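Local coordinates for nucleosome assembly protein 1, putative (Plasmodium falciparum, PDB 3FS3), which probably binds histones and chromatin and acts as a chaperone in nucleosome assembly, at residues G157-F162 against T176-M181. Sequence-based numbering, arbitrary orientation.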
loop_
_atom_site.group_PDB
_atom_site.type_symbol
_atom_site.label_atom_id
_atom_site.label_comp_id
_atom_site.label_asym_id
_atom_site.label_seq_id
_atom_site.Cartn_x
_atom_site.Cartn_y
_atom_site.Cartn_z
ATOM N N GLY A 157 0.831 16.303 4.834
ATOM C CA GLY A 157 0.463 15.544 3.651
ATOM C C GLY A 157 1.044 16.096 2.357
ATOM O O GLY A 157 2.176 16.582 2.329
ATOM N N PHE A 158 0.267 16.026 1.279
ATOM C CA PHE A 158 0.725 16.519 -0.014
ATOM C C PHE A 158 -0.286 17.447 -0.681
ATOM O O PHE A 158 -1.466 17.469 -0.330
ATOM C CB PHE A 158 1.049 15.340 -0.936
ATOM C CG PHE A 158 -0.149 14.514 -1.316
ATOM C CD1 PHE A 158 -0.887 14.819 -2.454
ATOM C CD2 PHE A 158 -0.543 13.435 -0.535
ATOM C CE1 PHE A 158 -1.994 14.060 -2.809
ATOM C CE2 PHE A 158 -1.653 12.673 -0.885
ATOM C CZ PHE A 158 -2.379 12.990 -2.027
ATOM N N ILE A 159 0.190 18.217 -1.650
ATOM C CA ILE A 159 -0.670 19.146 -2.360
ATOM C C ILE A 159 -0.473 19.045 -3.866
ATOM O O ILE A 159 0.647 19.151 -4.365
ATOM C CB ILE A 159 -0.424 20.597 -1.859
ATOM C CG1 ILE A 159 -1.147 21.609 -2.750
ATOM C CG2 ILE A 159 1.061 20.875 -1.766
ATOM C CD1 ILE A 159 -0.319 22.115 -3.908
ATOM N N LEU A 160 -1.570 18.811 -4.583
ATOM C CA LEU A 160 -1.540 18.703 -6.039
ATOM C C LEU A 160 -1.869 20.055 -6.672
ATOM O O LEU A 160 -2.865 20.680 -6.322
ATOM C CB LEU A 160 -2.557 17.665 -6.508
ATOM C CG LEU A 160 -2.311 16.216 -6.105
ATOM C CD1 LEU A 160 -3.493 15.372 -6.580
ATOM C CD2 LEU A 160 -0.991 15.716 -6.702
ATOM N N SER A 161 -1.035 20.511 -7.599
ATOM C CA SER A 161 -1.275 21.796 -8.252
ATOM C C SER A 161 -1.485 21.640 -9.751
ATOM O O SER A 161 -0.729 20.943 -10.425
ATOM C CB SER A 161 -0.108 22.756 -8.002
ATOM O OG SER A 161 0.021 23.051 -6.624
ATOM N N PHE A 162 -2.525 22.293 -10.254
ATOM C CA PHE A 162 -2.883 22.268 -11.666
ATOM C C PHE A 162 -2.708 23.688 -12.219
ATOM O O PHE A 162 -3.477 24.594 -11.888
ATOM C CB PHE A 162 -4.332 21.800 -11.813
ATOM C CG PHE A 162 -4.574 20.403 -11.292
ATOM C CD1 PHE A 162 -4.714 19.331 -12.168
ATOM C CD2 PHE A 162 -4.622 20.159 -9.925
ATOM C CE1 PHE A 162 -4.900 18.034 -11.688
ATOM C CE2 PHE A 162 -4.807 18.868 -9.433
ATOM C CZ PHE A 162 -4.946 17.801 -10.321
ATOM N N THR A 176 -5.298 24.174 -6.778
ATOM C CA THR A 176 -4.633 23.191 -5.930
ATOM C C THR A 176 -5.615 22.384 -5.102
ATOM O O THR A 176 -6.763 22.781 -4.892
ATOM C CB THR A 176 -3.669 23.851 -4.947
ATOM O OG1 THR A 176 -4.422 24.526 -3.934
ATOM C CG2 THR A 176 -2.774 24.852 -5.657
ATOM N N LYS A 177 -5.136 21.245 -4.626
ATOM C CA LYS A 177 -5.916 20.349 -3.796
ATOM C C LYS A 177 -4.939 19.851 -2.738
ATOM O O LYS A 177 -3.914 19.248 -3.066
ATOM C CB LYS A 177 -6.439 19.182 -4.633
ATOM C CG LYS A 177 -7.336 18.212 -3.879
ATOM C CD LYS A 177 -8.673 18.835 -3.556
ATOM C CE LYS A 177 -9.581 17.858 -2.810
ATOM N NZ LYS A 177 -10.205 16.842 -3.690
ATOM N N THR A 178 -5.248 20.123 -1.473
ATOM C CA THR A 178 -4.390 19.716 -0.368
ATOM C C THR A 178 -4.957 18.533 0.413
ATOM O O THR A 178 -6.073 18.591 0.923
ATOM C CB THR A 178 -4.169 20.882 0.614
ATOM O OG1 THR A 178 -3.725 22.036 -0.109
ATOM C CG2 THR A 178 -3.111 20.510 1.658
ATOM N N TYR A 179 -4.182 17.457 0.497
ATOM C CA TYR A 179 -4.602 16.271 1.233
ATOM C C TYR A 179 -3.867 16.230 2.567
ATOM O O TYR A 179 -2.651 16.041 2.609
ATOM C CB TYR A 179 -4.305 15.006 0.421
ATOM C CG TYR A 179 -5.240 14.842 -0.750
ATOM C CD1 TYR A 179 -6.477 14.215 -0.600
ATOM C CD2 TYR A 179 -4.933 15.402 -1.984
ATOM C CE1 TYR A 179 -7.388 14.160 -1.654
ATOM C CE2 TYR A 179 -5.830 15.355 -3.039
ATOM C CZ TYR A 179 -7.055 14.737 -2.871
ATOM O OH TYR A 179 -7.941 14.718 -3.923
ATOM N N HIS A 180 -4.617 16.434 3.649
ATOM C CA HIS A 180 -4.061 16.425 5.004
ATOM C C HIS A 180 -4.152 15.021 5.576
ATOM O O HIS A 180 -5.239 14.451 5.662
ATOM C CB HIS A 180 -4.836 17.400 5.893
ATOM C CG HIS A 180 -4.573 18.840 5.579
ATOM N ND1 HIS A 180 -3.426 19.491 5.980
ATOM C CD2 HIS A 180 -5.303 19.752 4.895
ATOM C CE1 HIS A 180 -3.463 20.744 5.562
ATOM N NE2 HIS A 180 -4.591 20.928 4.901
ATOM N N MET A 181 -3.015 14.460 5.974
ATOM C CA MET A 181 -3.020 13.104 6.506
ATOM C C MET A 181 -2.038 12.841 7.642
ATOM O O MET A 181 -1.035 13.540 7.789
ATOM C CB MET A 181 -2.764 12.134 5.364
ATOM C CG MET A 181 -3.697 12.371 4.205
ATOM S SD MET A 181 -3.086 11.638 2.721
ATOM C CE MET A 181 -3.603 9.939 3.000
#
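Phe158 and Tyr179 are neighbours on adjacent antiparallel strands; their ring planes differ by 23°, but one ring is displaced along the other and little of their faces coincides. The tyrosine CB, not its ring, sits over the phenylalanine face, a CH-pi contact with CB 3.9 Å from the Phe158 ring centroid. Phe158 CG lies between its backbone N and carbonyl carbon (chi1 66°), which brings CE1 within 3.3 Å of Tyr179 CD2. Met181 SD approaches the same ring obliquely, 4.0 Å from Phe158 CE2, as a Met-aromatic contact. Beneath the rings, Tyr179 N donates to Phe158 O at 2.8 Å, almost straight at 165°, while the return bond from Phe158 N to Tyr179 O is longer and more bent. Leu160 and Lys177 form the next hydrogen-bonded pair, with Leu160 N 2.8 Å from Lys177 O. The two strands make the central beta hairpin of the four-stranded antiparallel sheet in the NAP domain, between strands 140-147 and 192-197. On the face carrying Ile159, Ser161, Thr176 and Thr178, Ile159 CG1 comes to 3.7 Å from Thr178 OG1. Helix 260-289 packs on the aromatic side: Leu160 and Tyr179 touch Ala274, and Met181 touches Tyr271. From that helix Asp270 hydrogen-bonds Tyr179 OH through OD1 and forms a salt bridge through OD2 with Lys177 NZ, which also bonds to Phe240 O.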